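Local structure of copper-containing nitrite reductase (Thermus scotoductus, 6HBE) at residues C[36-44]-C[303-314]. The protein probably reduces nitrite to nitric oxide as a copper-containing, three-domain nitrite reductase that works as a homotrimer. Sequence-based numbering, arbitrary orientation.
Sequences DQGVYLRGF and IPASAKRVVDPY. With CA (calcium ion), chain O.
Strand 309-311 runs parallel to strand 39-44 at 4.7 Å between their axes, pairing Val39 with Arg309, Tyr40 with Val310 and Leu41 with Val311. It is the edge strand, within this chain, of a mixed sheet in the N-terminal cupredoxin domain, added by the stretch that leads on toward the C-terminal cupredoxin domain. Two nearly straight hydrogen bonds fix the register at Tyr40: its N gives to Arg309 O, and its O takes Val311 N at 2.7 Å. Arg42 N to Val311 O continues the ladder; at its start Gly38 O accepts both Lys308 N and Arg309 N.

With CG anti to the carbonyl carbon (chi1 -62°), the Tyr40 ring lies against the 304-307 turn, CE1 3.7 Å from Ala307 CB, CZ 3.5 Å from Pro304 CD and CD1 near Ile303 CG2. A water at the ring edge, in its plane, hydrogen-bonds both Tyr40 OH and Ser306 OG. Cut back to alanine, this side chain would probably leave a gap beside Pro304 and Ala307 and the water without its tyrosine partner. Further along, Ile303 CD1 sits over one face of the Arg42 guanidinium, while on the sheet face of Val39 and Val311, Leu41 CD1 packs on Val311 CG1 at 3.7 Å. Phe44 and Tyr314 meet obliquely, planes at 41°, and Phe44 also stacks on His125, a type 1 copper ligand.

At the other end, Lys308 NZ shares a water with Gln37 O and also hydrogen-bonds to His410 O of the second subunit. In the type II turn from Asp36 to Val39, Asp36 OD1 and Gln37 OE1 bind calcium, both at 2.4 Å, with five waters completing the shell.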
# COMPACT_ATOMS: atom_id res chain seq x y z
N ASP C 36 17.14 -13.75 -9.25
CA ASP C 36 18.26 -12.82 -9.44
C ASP C 36 19.53 -13.69 -9.41
O ASP C 36 19.42 -14.89 -9.08
CB ASP C 36 18.26 -11.77 -8.32
CG ASP C 36 18.80 -10.41 -8.74
OD1 ASP C 36 19.79 -10.36 -9.54
OD2 ASP C 36 18.29 -9.39 -8.23
N GLN C 37 20.70 -13.13 -9.73
CA GLN C 37 21.93 -13.91 -9.65
C GLN C 37 22.13 -14.38 -8.22
O GLN C 37 22.15 -13.55 -7.32
CB GLN C 37 23.19 -13.12 -10.09
CG GLN C 37 23.28 -12.80 -11.58
CD GLN C 37 22.41 -11.64 -12.01
OE1 GLN C 37 21.99 -10.83 -11.19
NE2 GLN C 37 22.11 -11.55 -13.31
N GLY C 38 22.25 -15.69 -8.00
CA GLY C 38 22.49 -16.28 -6.65
C GLY C 38 21.28 -16.22 -5.68
O GLY C 38 21.45 -16.47 -4.49
N VAL C 39 20.09 -15.87 -6.17
CA VAL C 39 18.88 -15.69 -5.32
C VAL C 39 17.75 -16.60 -5.81
O VAL C 39 17.26 -16.44 -6.93
CB VAL C 39 18.40 -14.23 -5.29
CG1 VAL C 39 17.14 -14.08 -4.41
CG2 VAL C 39 19.51 -13.32 -4.78
N TYR C 40 17.37 -17.57 -4.97
CA TYR C 40 16.39 -18.58 -5.32
C TYR C 40 15.11 -18.45 -4.52
O TYR C 40 15.18 -18.16 -3.34
CB TYR C 40 16.97 -19.99 -5.12
CG TYR C 40 18.16 -20.21 -6.01
CD1 TYR C 40 19.42 -19.79 -5.60
CD2 TYR C 40 18.02 -20.79 -7.26
CE1 TYR C 40 20.53 -19.96 -6.42
CE2 TYR C 40 19.13 -20.96 -8.09
CZ TYR C 40 20.38 -20.55 -7.64
OH TYR C 40 21.51 -20.70 -8.42
N LEU C 41 13.97 -18.67 -5.17
CA LEU C 41 12.63 -18.57 -4.59
C LEU C 41 11.90 -19.90 -4.69
O LEU C 41 11.70 -20.41 -5.80
CB LEU C 41 11.82 -17.51 -5.39
CG LEU C 41 10.35 -17.30 -5.03
CD1 LEU C 41 10.20 -16.80 -3.61
CD2 LEU C 41 9.67 -16.34 -6.00
N ARG C 42 11.45 -20.44 -3.56
CA ARG C 42 10.61 -21.65 -3.53
C ARG C 42 9.16 -21.28 -3.60
O ARG C 42 8.73 -20.34 -2.93
CB ARG C 42 10.82 -22.46 -2.25
CG ARG C 42 12.22 -23.00 -2.04
CD ARG C 42 12.21 -24.17 -1.06
NE ARG C 42 13.48 -24.22 -0.36
CZ ARG C 42 14.48 -25.07 -0.58
NH1 ARG C 42 15.59 -24.94 0.17
NH2 ARG C 42 14.42 -26.04 -1.50
N GLY C 43 8.39 -22.04 -4.38
CA GLY C 43 6.96 -21.83 -4.50
C GLY C 43 6.26 -22.90 -5.30
O GLY C 43 6.66 -24.06 -5.29
N PHE C 44 5.17 -22.52 -5.96
CA PHE C 44 4.40 -23.39 -6.82
C PHE C 44 4.38 -22.81 -8.24
O PHE C 44 4.44 -21.58 -8.40
CB PHE C 44 2.94 -23.49 -6.35
CG PHE C 44 2.76 -24.07 -4.95
CD1 PHE C 44 3.13 -25.39 -4.67
CD2 PHE C 44 2.14 -23.32 -3.93
CE1 PHE C 44 2.95 -25.94 -3.39
CE2 PHE C 44 1.96 -23.86 -2.65
CZ PHE C 44 2.37 -25.16 -2.38
N ILE C 303 19.37 -26.29 -5.19
CA ILE C 303 19.95 -24.98 -4.98
C ILE C 303 21.45 -25.20 -4.83
O ILE C 303 21.88 -26.01 -4.02
CB ILE C 303 19.32 -24.29 -3.75
CG1 ILE C 303 17.85 -23.96 -4.07
CG2 ILE C 303 20.11 -23.03 -3.39
CD1 ILE C 303 17.01 -23.59 -2.88
N PRO C 304 22.27 -24.49 -5.62
CA PRO C 304 23.70 -24.66 -5.50
C PRO C 304 24.30 -24.09 -4.23
O PRO C 304 23.69 -23.26 -3.54
CB PRO C 304 24.25 -23.95 -6.74
CG PRO C 304 23.21 -22.98 -7.12
CD PRO C 304 21.91 -23.63 -6.76
N ALA C 305 25.52 -24.54 -3.93
CA ALA C 305 26.28 -24.05 -2.78
C ALA C 305 26.74 -22.61 -2.98
O ALA C 305 27.07 -21.94 -2.01
CB ALA C 305 27.48 -24.96 -2.52
N SER C 306 26.78 -22.15 -4.23
CA SER C 306 27.02 -20.73 -4.54
C SER C 306 25.88 -19.74 -4.16
O SER C 306 26.11 -18.55 -4.18
CB SER C 306 27.36 -20.56 -6.03
OG SER C 306 26.25 -20.83 -6.87
N ALA C 307 24.68 -20.23 -3.82
CA ALA C 307 23.51 -19.36 -3.55
C ALA C 307 23.77 -18.38 -2.42
O ALA C 307 24.32 -18.75 -1.39
CB ALA C 307 22.28 -20.22 -3.20
N LYS C 308 23.34 -17.13 -2.60
CA LYS C 308 23.45 -16.14 -1.50
C LYS C 308 22.17 -15.95 -0.69
O LYS C 308 22.24 -15.49 0.44
CB LYS C 308 24.09 -14.81 -1.95
CG LYS C 308 23.45 -14.09 -3.09
CD LYS C 308 24.35 -12.97 -3.62
CE LYS C 308 23.69 -12.38 -4.87
NZ LYS C 308 24.27 -11.09 -5.37
N ARG C 309 21.03 -16.38 -1.22
CA ARG C 309 19.76 -16.24 -0.51
C ARG C 309 18.78 -17.27 -1.07
O ARG C 309 18.74 -17.50 -2.30
CB ARG C 309 19.21 -14.80 -0.69
CG ARG C 309 17.80 -14.57 -0.17
CD ARG C 309 17.40 -13.10 -0.17
NE ARG C 309 17.72 -12.41 1.08
CZ ARG C 309 17.71 -11.09 1.27
NH1 ARG C 309 17.38 -10.24 0.29
NH2 ARG C 309 18.04 -10.61 2.48
N VAL C 310 18.03 -17.92 -0.17
CA VAL C 310 16.86 -18.71 -0.55
C VAL C 310 15.63 -18.13 0.13
O VAL C 310 15.57 -18.07 1.35
CB VAL C 310 16.98 -20.20 -0.14
CG1 VAL C 310 15.77 -20.99 -0.67
CG2 VAL C 310 18.28 -20.78 -0.68
N VAL C 311 14.65 -17.74 -0.68
CA VAL C 311 13.41 -17.11 -0.22
C VAL C 311 12.32 -18.20 -0.26
O VAL C 311 12.26 -18.96 -1.23
CB VAL C 311 13.01 -15.95 -1.17
CG1 VAL C 311 11.73 -15.26 -0.67
CG2 VAL C 311 14.15 -14.94 -1.32
N ASP C 312 11.51 -18.29 0.80
CA ASP C 312 10.39 -19.23 0.85
C ASP C 312 9.27 -18.65 1.71
O ASP C 312 9.39 -18.62 2.92
CB ASP C 312 10.87 -20.58 1.41
CG ASP C 312 9.78 -21.66 1.42
OD1 ASP C 312 8.58 -21.41 1.13
OD2 ASP C 312 10.15 -22.80 1.68
N PRO C 313 8.16 -18.21 1.09
CA PRO C 313 7.15 -17.58 1.93
C PRO C 313 6.54 -18.51 2.99
O PRO C 313 6.28 -18.06 4.11
CB PRO C 313 6.10 -17.12 0.92
CG PRO C 313 6.30 -17.97 -0.28
CD PRO C 313 7.75 -18.25 -0.33
N TYR C 314 6.36 -19.78 2.64
CA TYR C 314 5.68 -20.78 3.48
C TYR C 314 6.58 -21.50 4.52
O TYR C 314 6.08 -21.94 5.55
CB TYR C 314 5.09 -21.84 2.60
CG TYR C 314 4.29 -21.36 1.39
CD1 TYR C 314 3.14 -20.60 1.53
CD2 TYR C 314 4.71 -21.68 0.10
CE1 TYR C 314 2.42 -20.21 0.42
CE2 TYR C 314 3.98 -21.29 -1.01
CZ TYR C 314 2.85 -20.56 -0.85
OH TYR C 314 2.13 -20.20 -1.97
CA CA O . 21.11 -8.66 -10.69
O HOH W 1 19.53 -7.32 -9.49
O HOH W 2 21.82 -10.84 -6.94
O HOH W 3 24.07 -19.42 -7.33
O HOH W 4 22.51 -8.18 -12.80
O HOH W 5 21.82 -6.24 -10.76
O HOH W 6 22.73 -8.75 -9.31
O HOH W 7 19.65 -8.60 -12.39